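Local coordinates for transaminase (Bacillus megaterium, PDB 5G0A), which catalyses PLP-dependent transfer of amino groups as an S-selective omega-transaminase of the class-III aminotransferase family, at residues B[53-58]-B[452-457]; B[384-389]-B[443-448]; B[420-425]-B[463-468]. All coordinates share one frame; numbering follows the deposited sequence.

Contact 1 (B[53-58]-B[452-457]); sequences LDFFNQ and GDIDKA. Unlike the reference sequence in segment 452-457: Gly-452 (reference Glu).
Leu-53, on strand 51-54 of a small mixed beta-sheet, and Phe-55 pack against helix 451-468. A strand and the turn after Asp-54 are packed on a helix here, in a class-III aminotransferase, a family of the fold type I PLP enzymes. Leu-53 comes first. Its CG lies anti to the backbone N (chi1 174°), which sends both methyls to the helix. Leu-53 CD2 rests 3.4 Å from the backbone O of Asp-453 and also touches CG of Lys-456. Leu-53 CD1 meets CG of Asp-453 at 3.8 Å. Asp-453 OD1 and Lys-456 NZ find their polar partner outside the contact, the hydroxyl of Tyr-43 on the neighbouring strand 43-45. Asp-54 leaves the helix alone and ties its own chain instead. Asp-54 OD1 takes the backbone N of Phe-56 at 3.1 Å, an Asx turn. Phe-55 lays its ring on the helix. Phe-55 CZ reaches CG1 of Ile-454 at 4.0 Å. The CB of Ala-457 sits over the centre of one face of the Phe-55 ring, a CH-pi contact 3.5 Å from the centroid and only 5° off the ring normal. Gln-58 closes back on Asp-54, which probably fixes the turn of residues 54-58. Its OE1 is hydrogen-bonded to the backbone N of Trp-86 of the second subunit. Its backbone N and side-chain NE2 both donate to Asp-54 OD2, from opposite faces of the carboxylate.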
loop_
_atom_site.group_PDB
_atom_site.type_symbol
_atom_site.label_atom_id
_atom_site.label_comp_id
_atom_site.label_asym_id
_atom_site.label_seq_id
_atom_site.Cartn_x
_atom_site.Cartn_y
_atom_site.Cartn_z
ATOM N N LEU B 53 13.886 -40.607 17.084
ATOM C CA LEU B 53 14.938 -39.666 17.439
ATOM C C LEU B 53 14.791 -38.434 16.536
ATOM O O LEU B 53 14.826 -38.533 15.308
ATOM C CB LEU B 53 16.332 -40.314 17.252
ATOM C CG LEU B 53 17.537 -39.394 17.449
ATOM C CD1 LEU B 53 17.582 -38.768 18.843
ATOM C CD2 LEU B 53 18.831 -40.171 17.152
ATOM N N ASP B 54 14.590 -37.272 17.154
ATOM C CA ASP B 54 14.131 -36.107 16.401
ATOM C C ASP B 54 15.283 -35.155 16.067
ATOM O O ASP B 54 15.615 -34.288 16.866
ATOM C CB ASP B 54 13.057 -35.365 17.221
ATOM C CG ASP B 54 12.462 -34.185 16.469
ATOM O OD1 ASP B 54 12.638 -34.090 15.235
ATOM O OD2 ASP B 54 11.827 -33.350 17.136
ATOM N N PHE B 55 15.895 -35.321 14.892
ATOM C CA PHE B 55 16.967 -34.414 14.499
ATOM C C PHE B 55 16.467 -33.220 13.669
ATOM O O PHE B 55 17.218 -32.642 12.870
ATOM C CB PHE B 55 18.177 -35.156 13.879
ATOM C CG PHE B 55 19.278 -35.427 14.867
ATOM C CD1 PHE B 55 19.013 -36.128 16.046
ATOM C CD2 PHE B 55 20.579 -34.968 14.641
ATOM C CE1 PHE B 55 20.010 -36.366 16.984
ATOM C CE2 PHE B 55 21.592 -35.220 15.569
ATOM C CZ PHE B 55 21.303 -35.911 16.747
ATOM N N PHE B 56 15.193 -32.866 13.874
ATOM C CA PHE B 56 14.706 -31.505 13.578
ATOM C C PHE B 56 14.580 -30.674 14.850
ATOM O O PHE B 56 14.439 -29.441 14.752
ATOM C CB PHE B 56 13.344 -31.528 12.907
ATOM C CG PHE B 56 13.353 -32.152 11.546
ATOM C CD1 PHE B 56 13.703 -31.413 10.430
ATOM C CD2 PHE B 56 13.008 -33.493 11.388
ATOM C CE1 PHE B 56 13.719 -31.993 9.173
ATOM C CE2 PHE B 56 13.010 -34.081 10.134
ATOM C CZ PHE B 56 13.371 -33.328 9.021
ATOM N N ASN B 57 14.608 -31.335 16.023
ATOM C CA ASN B 57 14.322 -30.678 17.324
ATOM C C ASN B 57 12.993 -29.903 17.164
ATOM O O ASN B 57 12.872 -28.742 17.569
ATOM C CB ASN B 57 15.500 -29.763 17.745
ATOM C CG ASN B 57 15.527 -29.448 19.232
ATOM O OD1 ASN B 57 15.737 -28.302 19.619
ATOM N ND2 ASN B 57 15.354 -30.474 20.085
ATOM N N GLN B 58 12.011 -30.591 16.583
ATOM C CA GLN B 58 10.715 -30.015 16.115
ATOM C C GLN B 58 10.918 -28.936 15.051
ATOM O O GLN B 58 10.933 -29.245 13.869
ATOM C CB GLN B 58 9.843 -29.519 17.284
ATOM C CG GLN B 58 9.390 -30.699 18.160
ATOM C CD GLN B 58 8.511 -31.638 17.359
ATOM O OE1 GLN B 58 7.419 -31.279 16.960
ATOM N NE2 GLN B 58 8.998 -32.860 17.112
ATOM N N GLY B 452 25.848 -40.745 21.518
ATOM C CA GLY B 452 25.162 -41.942 21.004
ATOM C C GLY B 452 24.028 -41.601 20.061
ATOM O O GLY B 452 23.830 -42.271 19.054
ATOM N N ASP B 453 23.261 -40.562 20.391
ATOM C CA ASP B 453 22.193 -40.132 19.505
ATOM C C ASP B 453 22.718 -39.429 18.240
ATOM O O ASP B 453 22.191 -39.658 17.166
ATOM C CB ASP B 453 21.132 -39.302 20.260
ATOM C CG ASP B 453 20.226 -40.175 21.138
ATOM O OD1 ASP B 453 20.009 -41.367 20.813
ATOM O OD2 ASP B 453 19.703 -39.668 22.138
ATOM N N ILE B 454 23.757 -38.605 18.362
ATOM C CA ILE B 454 24.424 -38.081 17.156
ATOM C C ILE B 454 24.893 -39.233 16.255
ATOM O O ILE B 454 24.636 -39.238 15.052
ATOM C CB ILE B 454 25.599 -37.130 17.493
ATOM C CG1 ILE B 454 25.080 -35.833 18.119
ATOM C CG2 ILE B 454 26.441 -36.839 16.242
ATOM C CD1 ILE B 454 26.162 -35.019 18.811
ATOM N N ASP B 455 25.552 -40.232 16.840
ATOM C CA ASP B 455 25.985 -41.414 16.062
ATOM C C ASP B 455 24.825 -42.122 15.367
ATOM O O ASP B 455 24.931 -42.485 14.200
ATOM C CB ASP B 455 26.743 -42.421 16.946
ATOM C CG ASP B 455 28.110 -41.911 17.384
ATOM O OD1 ASP B 455 28.571 -40.864 16.884
ATOM O OD2 ASP B 455 28.718 -42.557 18.255
ATOM N N LYS B 456 23.716 -42.297 16.084
ATOM C CA LYS B 456 22.521 -42.929 15.523
ATOM C C LYS B 456 21.933 -42.119 14.362
ATOM O O LYS B 456 21.518 -42.675 13.347
ATOM C CB LYS B 456 21.479 -43.171 16.627
ATOM C CG LYS B 456 20.152 -43.743 16.142
ATOM C CD LYS B 456 19.294 -44.221 17.306
ATOM C CE LYS B 456 17.832 -44.377 16.903
ATOM N NZ LYS B 456 16.991 -44.676 18.094
ATOM N N ALA B 457 21.900 -40.797 14.517
ATOM C CA ALA B 457 21.362 -39.943 13.480
ATOM C C ALA B 457 22.257 -39.962 12.236
ATOM O O ALA B 457 21.766 -40.064 11.107
ATOM C CB ALA B 457 21.176 -38.521 14.009
#

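Contact 2 (B[384-389]-B[443-448]); sequences YGLLWI and IGASLN
Trp-388 and Ile-443 form an antiparallel hydrogen-bonded pair. Trp-388 N gives to Ile-443 O at 3.0 Å, and Ile-443 N gives to Trp-388 O at 2.9 Å. Both side chains start on the same face of the sheet, where Trp-388 CB and Ile-443 CB lie 4.2 Å apart. Beyond CB they part. Trp-388 has CG anti to its carbonyl carbon (chi1 -67°), and the indole swings back over its own turn. There Trp-388 NE1 donates to Gly-385 O at 2.9 Å, from above the carbonyl plane, and the backbone N of Tyr-384 lies over one ring face. This bond helps hold the rotation of the indole. Leu-386 carries the apolar side of the contact. Its CG lies anti to the carbonyl carbon, beside the backbone N (chi1 -81°), which carries the branch into the curve of 445-447. Leu-386 CG sits 3.4 Å from Ser-446 O. Leu-386 CD1 touches Ala-445 CB at 4.0 Å, and Leu-386 CD2 meets Leu-447 CD2 at 4.2 Å. Trimming Leu-386 to an alanine would probably leave a gap facing Ala-445 and Leu-447 and let the loop shift. Arg-277 NH1 binds both Leu-386 O and Ala-445 O, a polar tie between the two segments. The pair joins strands 387-392 and 440-443 of a three-stranded antiparallel sheet. Leu-386 also packs on Ala-357 and Ile-364 of helix 353-374, and Trp-388 on Phe-381 of strand 378-384.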
loop_
_atom_site.group_PDB
_atom_site.type_symbol
_atom_site.label_atom_id
_atom_site.label_comp_id
_atom_site.label_asym_id
_atom_site.label_seq_id
_atom_site.Cartn_x
_atom_site.Cartn_y
_atom_site.Cartn_z
ATOM N N TYR B 384 27.394 -24.830 13.052
ATOM C CA TYR B 384 27.958 -24.619 14.372
ATOM C C TYR B 384 26.935 -25.086 15.409
ATOM O O TYR B 384 25.740 -25.159 15.108
ATOM C CB TYR B 384 28.385 -23.157 14.619
ATOM C CG TYR B 384 27.549 -22.047 13.975
ATOM C CD1 TYR B 384 26.206 -22.235 13.646
ATOM C CD2 TYR B 384 28.115 -20.791 13.741
ATOM C CE1 TYR B 384 25.458 -21.207 13.069
ATOM C CE2 TYR B 384 27.373 -19.760 13.181
ATOM C CZ TYR B 384 26.046 -19.972 12.860
ATOM O OH TYR B 384 25.310 -18.950 12.295
ATOM N N GLY B 385 27.399 -25.428 16.608
ATOM C CA GLY B 385 26.489 -25.872 17.681
ATOM C C GLY B 385 25.571 -26.976 17.208
ATOM O O GLY B 385 26.033 -27.987 16.673
ATOM N N LEU B 386 24.259 -26.793 17.408
ATOM C CA LEU B 386 23.273 -27.736 16.893
ATOM C C LEU B 386 22.440 -27.147 15.735
ATOM O O LEU B 386 21.205 -27.245 15.714
ATOM C CB LEU B 386 22.346 -28.206 18.032
ATOM C CG LEU B 386 22.845 -29.330 18.965
ATOM C CD1 LEU B 386 23.105 -30.624 18.208
ATOM C CD2 LEU B 386 24.071 -28.897 19.769
ATOM N N LEU B 387 23.121 -26.549 14.760
ATOM C CA LEU B 387 22.453 -26.035 13.570
ATOM C C LEU B 387 23.370 -26.260 12.362
ATOM O O LEU B 387 24.398 -25.589 12.219
ATOM C CB LEU B 387 22.130 -24.541 13.737
ATOM C CG LEU B 387 21.298 -23.880 12.611
ATOM C CD1 LEU B 387 19.909 -24.504 12.477
ATOM C CD2 LEU B 387 21.196 -22.386 12.853
ATOM N N TRP B 388 22.999 -27.210 11.516
ATOM C CA TRP B 388 23.867 -27.616 10.408
ATOM C C TRP B 388 23.119 -27.591 9.084
ATOM O O TRP B 388 21.955 -27.993 9.004
ATOM C CB TRP B 388 24.542 -28.984 10.705
ATOM C CG TRP B 388 25.517 -28.842 11.849
ATOM C CD1 TRP B 388 25.244 -28.942 13.180
ATOM C CD2 TRP B 388 26.906 -28.515 11.750
ATOM N NE1 TRP B 388 26.375 -28.685 13.916
ATOM C CE2 TRP B 388 27.410 -28.430 13.059
ATOM C CE3 TRP B 388 27.777 -28.300 10.675
ATOM C CZ2 TRP B 388 28.745 -28.130 13.325
ATOM C CZ3 TRP B 388 29.092 -27.993 10.941
ATOM C CH2 TRP B 388 29.566 -27.916 12.247
ATOM N N ILE B 389 23.777 -27.062 8.055
ATOM C CA ILE B 389 23.274 -27.191 6.704
ATOM C C ILE B 389 24.167 -28.185 5.986
ATOM O O ILE B 389 25.373 -28.192 6.206
ATOM C CB ILE B 389 23.303 -25.864 5.905
ATOM C CG1 ILE B 389 24.697 -25.234 5.935
ATOM C CG2 ILE B 389 22.238 -24.892 6.396
ATOM C CD1 ILE B 389 25.126 -24.656 4.601
ATOM N N ILE B 443 19.785 -29.555 10.008
ATOM C CA ILE B 443 19.897 -30.563 11.056
ATOM C C ILE B 443 20.009 -29.877 12.394
ATOM O O ILE B 443 20.819 -28.974 12.547
ATOM C CB ILE B 443 21.134 -31.462 10.803
ATOM C CG1 ILE B 443 20.955 -32.224 9.483
ATOM C CG2 ILE B 443 21.344 -32.454 11.953
ATOM C CD1 ILE B 443 22.219 -32.861 8.954
ATOM N N GLY B 444 19.206 -30.322 13.366
ATOM C CA GLY B 444 19.284 -29.791 14.721
ATOM C C GLY B 444 18.772 -30.783 15.749
ATOM O O GLY B 444 17.905 -31.583 15.451
ATOM N N ALA B 445 19.330 -30.725 16.951
ATOM C CA ALA B 445 18.858 -31.526 18.075
ATOM C C ALA B 445 18.903 -30.648 19.313
ATOM O O ALA B 445 19.171 -29.455 19.200
ATOM C CB ALA B 445 19.732 -32.783 18.235
ATOM N N SER B 446 18.634 -31.213 20.496
ATOM C CA SER B 446 18.750 -30.420 21.722
ATOM C C SER B 446 20.226 -30.142 21.976
ATOM O O SER B 446 21.094 -30.886 21.487
ATOM C CB SER B 446 18.103 -31.154 22.896
ATOM O OG SER B 446 16.810 -31.655 22.544
ATOM N N LEU B 447 20.519 -29.083 22.713
ATOM C CA LEU B 447 21.899 -28.685 22.974
ATOM C C LEU B 447 22.655 -29.761 23.756
ATOM O O LEU B 447 23.881 -29.893 23.608
ATOM C CB LEU B 447 21.957 -27.366 23.729
ATOM C CG LEU B 447 21.157 -26.200 23.097
ATOM C CD1 LEU B 447 21.429 -24.904 23.831
ATOM C CD2 LEU B 447 21.476 -26.088 21.613
ATOM N N ASN B 448 21.909 -30.509 24.568
ATOM C CA ASN B 448 22.473 -31.612 25.362
ATOM C C ASN B 448 22.348 -33.010 24.724
ATOM O O ASN B 448 22.403 -34.037 25.435
ATOM C CB ASN B 448 21.861 -31.596 26.772
ATOM C CG ASN B 448 20.377 -31.923 26.767
ATOM O OD1 ASN B 448 19.721 -31.824 25.747
ATOM N ND2 ASN B 448 19.847 -32.328 27.920
#

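Contact 3 (B[420-425]-B[463-468]); sequences QIIMKK and YALDYL
Lys-425 meets the ring of Tyr-467 by cation-pi and CH-pi contacts between helices 418-427 and 451-468. The lysine chain is bent at chi2 and chi3, which folds it across one face of the ring. Lys-425 CE lies over that face, 3.8 Å from the centroid of the Tyr-467 ring, as the CH-pi contact. Lys-425 NZ follows at 4.3 Å from the Tyr-467 centroid, 20° off the ring normal, as the cation-pi interaction. The ammonium also has a salt bridge to Glu-428, whose carboxylate accepts a hydrogen bond from Tyr-463 OH through its other oxygen. Glu-428 therefore links the lysine to the second tyrosine. The ring of Tyr-463 turns its edge to the backbone O of Lys-425, with Tyr-463 CE2 3.5 Å away. Apolar contacts make up the rest. Ile-421 CG2 sits at the edge of the Tyr-467 ring, near its plane, 3.9 Å from Tyr-467 CE2, and also touches Leu-468 CD1. Ile-422 faces the small Ala-464, with Ile-422 CG2 3.9 Å from Ala-464 CB. Ile-422 CD1 extends to Leu-465 CD2, also 3.9 Å away. Here the two backbones come nearest, 5.1 Å between the CA atoms of Ile-422 and Ala-464. The segment axes approach to 8.6 Å and run at 129° to each other. This is an oblique helix pair, nearer antiparallel than parallel. It packs through Ile-422, Leu-465 and Leu-468 on Ile-392 of strand 387-392, consistent with the C-terminal small domain of fold type I aminotransferases.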
loop_
_atom_site.group_PDB
_atom_site.type_symbol
_atom_site.label_atom_id
_atom_site.label_comp_id
_atom_site.label_asym_id
_atom_site.label_seq_id
_atom_site.Cartn_x
_atom_site.Cartn_y
_atom_site.Cartn_z
ATOM N N GLN B 420 13.361 -34.786 0.973
ATOM C CA GLN B 420 12.211 -35.635 1.307
ATOM C C GLN B 420 12.596 -37.109 1.184
ATOM O O GLN B 420 12.186 -37.949 1.998
ATOM C CB GLN B 420 11.014 -35.321 0.407
ATOM C CG GLN B 420 10.354 -33.973 0.676
ATOM C CD GLN B 420 9.624 -33.942 2.001
ATOM O OE1 GLN B 420 9.878 -33.082 2.839
ATOM N NE2 GLN B 420 8.719 -34.895 2.202
ATOM N N ILE B 421 13.379 -37.420 0.154
ATOM C CA ILE B 421 13.874 -38.786 -0.058
ATOM C C ILE B 421 14.772 -39.256 1.092
ATOM O O ILE B 421 14.667 -40.403 1.557
ATOM C CB ILE B 421 14.594 -38.909 -1.426
ATOM C CG1 ILE B 421 13.600 -38.671 -2.581
ATOM C CG2 ILE B 421 15.337 -40.240 -1.553
ATOM C CD1 ILE B 421 12.501 -39.711 -2.710
ATOM N N ILE B 422 15.645 -38.364 1.553
ATOM C CA ILE B 422 16.527 -38.640 2.684
ATOM C C ILE B 422 15.710 -38.872 3.956
ATOM O O ILE B 422 15.952 -39.842 4.686
ATOM C CB ILE B 422 17.564 -37.515 2.865
ATOM C CG1 ILE B 422 18.627 -37.615 1.758
ATOM C CG2 ILE B 422 18.201 -37.543 4.253
ATOM C CD1 ILE B 422 19.316 -36.307 1.432
ATOM N N MET B 423 14.728 -37.998 4.194
ATOM C CA MET B 423 13.874 -38.101 5.387
ATOM C C MET B 423 13.150 -39.446 5.426
ATOM O O MET B 423 13.156 -40.139 6.446
ATOM C CB MET B 423 12.868 -36.943 5.445
ATOM C CG MET B 423 11.893 -37.001 6.622
ATOM S SD MET B 423 10.732 -35.614 6.614
ATOM C CE MET B 423 9.592 -36.135 5.337
ATOM N N LYS B 424 12.544 -39.820 4.306
ATOM C CA LYS B 424 11.753 -41.050 4.233
ATOM C C LYS B 424 12.608 -42.283 4.520
ATOM O O LYS B 424 12.164 -43.201 5.206
ATOM C CB LYS B 424 11.060 -41.162 2.871
ATOM C CG LYS B 424 9.827 -42.047 2.872
ATOM C CD LYS B 424 9.253 -42.224 1.475
ATOM C CE LYS B 424 8.027 -43.129 1.511
ATOM N NZ LYS B 424 7.733 -43.754 0.188
ATOM N N LYS B 425 13.848 -42.281 4.032
ATOM C CA LYS B 425 14.749 -43.418 4.210
ATOM C C LYS B 425 15.286 -43.505 5.635
ATOM O O LYS B 425 15.325 -44.587 6.229
ATOM C CB LYS B 425 15.904 -43.373 3.189
ATOM C CG LYS B 425 15.482 -43.515 1.728
ATOM C CD LYS B 425 14.546 -44.692 1.461
ATOM C CE LYS B 425 15.268 -46.028 1.545
ATOM N NZ LYS B 425 14.341 -47.149 1.235
ATOM N N TYR B 463 22.974 -44.419 5.682
ATOM C CA TYR B 463 21.973 -45.254 5.007
ATOM C C TYR B 463 21.143 -44.505 3.957
ATOM O O TYR B 463 20.898 -45.027 2.864
ATOM C CB TYR B 463 21.049 -45.895 6.056
ATOM C CG TYR B 463 19.918 -46.710 5.480
ATOM C CD1 TYR B 463 20.140 -48.007 5.011
ATOM C CD2 TYR B 463 18.621 -46.195 5.406
ATOM C CE1 TYR B 463 19.107 -48.758 4.476
ATOM C CE2 TYR B 463 17.583 -46.943 4.876
ATOM C CZ TYR B 463 17.833 -48.223 4.417
ATOM O OH TYR B 463 16.818 -48.974 3.881
ATOM N N ALA B 464 20.700 -43.293 4.295
ATOM C CA ALA B 464 19.863 -42.480 3.408
ATOM C C ALA B 464 20.603 -42.043 2.140
ATOM O O ALA B 464 20.060 -42.121 1.030
ATOM C CB ALA B 464 19.333 -41.256 4.157
ATOM N N LEU B 465 21.833 -41.570 2.321
ATOM C CA LEU B 465 22.649 -41.072 1.218
ATOM C C LEU B 465 23.122 -42.199 0.293
ATOM O O LEU B 465 23.292 -41.985 -0.906
ATOM C CB LEU B 465 23.832 -40.256 1.749
ATOM C CG LEU B 465 23.485 -38.919 2.428
ATOM C CD1 LEU B 465 24.720 -38.291 3.042
ATOM C CD2 LEU B 465 22.811 -37.936 1.475
ATOM N N ASP B 466 23.321 -43.394 0.850
ATOM C CA ASP B 466 23.584 -44.584 0.037
ATOM C C ASP B 466 22.484 -44.751 -1.005
ATOM O O ASP B 466 22.762 -44.929 -2.187
ATOM C CB ASP B 466 23.655 -45.847 0.905
ATOM C CG ASP B 466 25.047 -46.121 1.453
ATOM O OD1 ASP B 466 26.049 -45.603 0.906
ATOM O OD2 ASP B 466 25.135 -46.883 2.438
ATOM N N TYR B 467 21.233 -44.673 -0.550
ATOM C CA TYR B 467 20.063 -44.853 -1.397
ATOM C C TYR B 467 19.896 -43.706 -2.395
ATOM O O TYR B 467 19.489 -43.929 -3.532
ATOM C CB TYR B 467 18.806 -45.006 -0.531
ATOM C CG TYR B 467 17.505 -45.112 -1.301
ATOM C CD1 TYR B 467 17.035 -46.349 -1.755
ATOM C CD2 TYR B 467 16.738 -43.977 -1.569
ATOM C CE1 TYR B 467 15.840 -46.448 -2.459
ATOM C CE2 TYR B 467 15.543 -44.063 -2.271
ATOM C CZ TYR B 467 15.099 -45.298 -2.715
ATOM O OH TYR B 467 13.910 -45.381 -3.413
ATOM N N LEU B 468 20.202 -42.483 -1.965
ATOM C CA LEU B 468 20.124 -41.323 -2.849
ATOM C C LEU B 468 21.055 -41.443 -4.064
ATOM O O LEU B 468 20.658 -41.114 -5.180
ATOM C CB LEU B 468 20.424 -40.029 -2.092
ATOM C CG LEU B 468 20.150 -38.739 -2.875
ATOM C CD1 LEU B 468 18.676 -38.351 -2.807
ATOM C CD2 LEU B 468 21.024 -37.612 -2.346
#

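Contacts 1 and 2 are buried neighbours and touch directly: Phe-55 O lies 3.1 Å from Gly-444 N, a probable hydrogen bond, and Phe-55 also packs on Ile-443. Contact 2 is nested along the chain inside the loop that contact 1 closes. Contact 3 lies farther from the centre of the chain and is only partly buried. It shares helix 451-468 with contact 1, which uses the start of that helix where contact 3 uses its end. The chemistry follows the place. Contact 2 combines one backbone pair with apolar packing of Leu-386 in a loop, contact 1 relies on aliphatic and CH-pi packing, and contact 3 adds a lysine over a tyrosine ring.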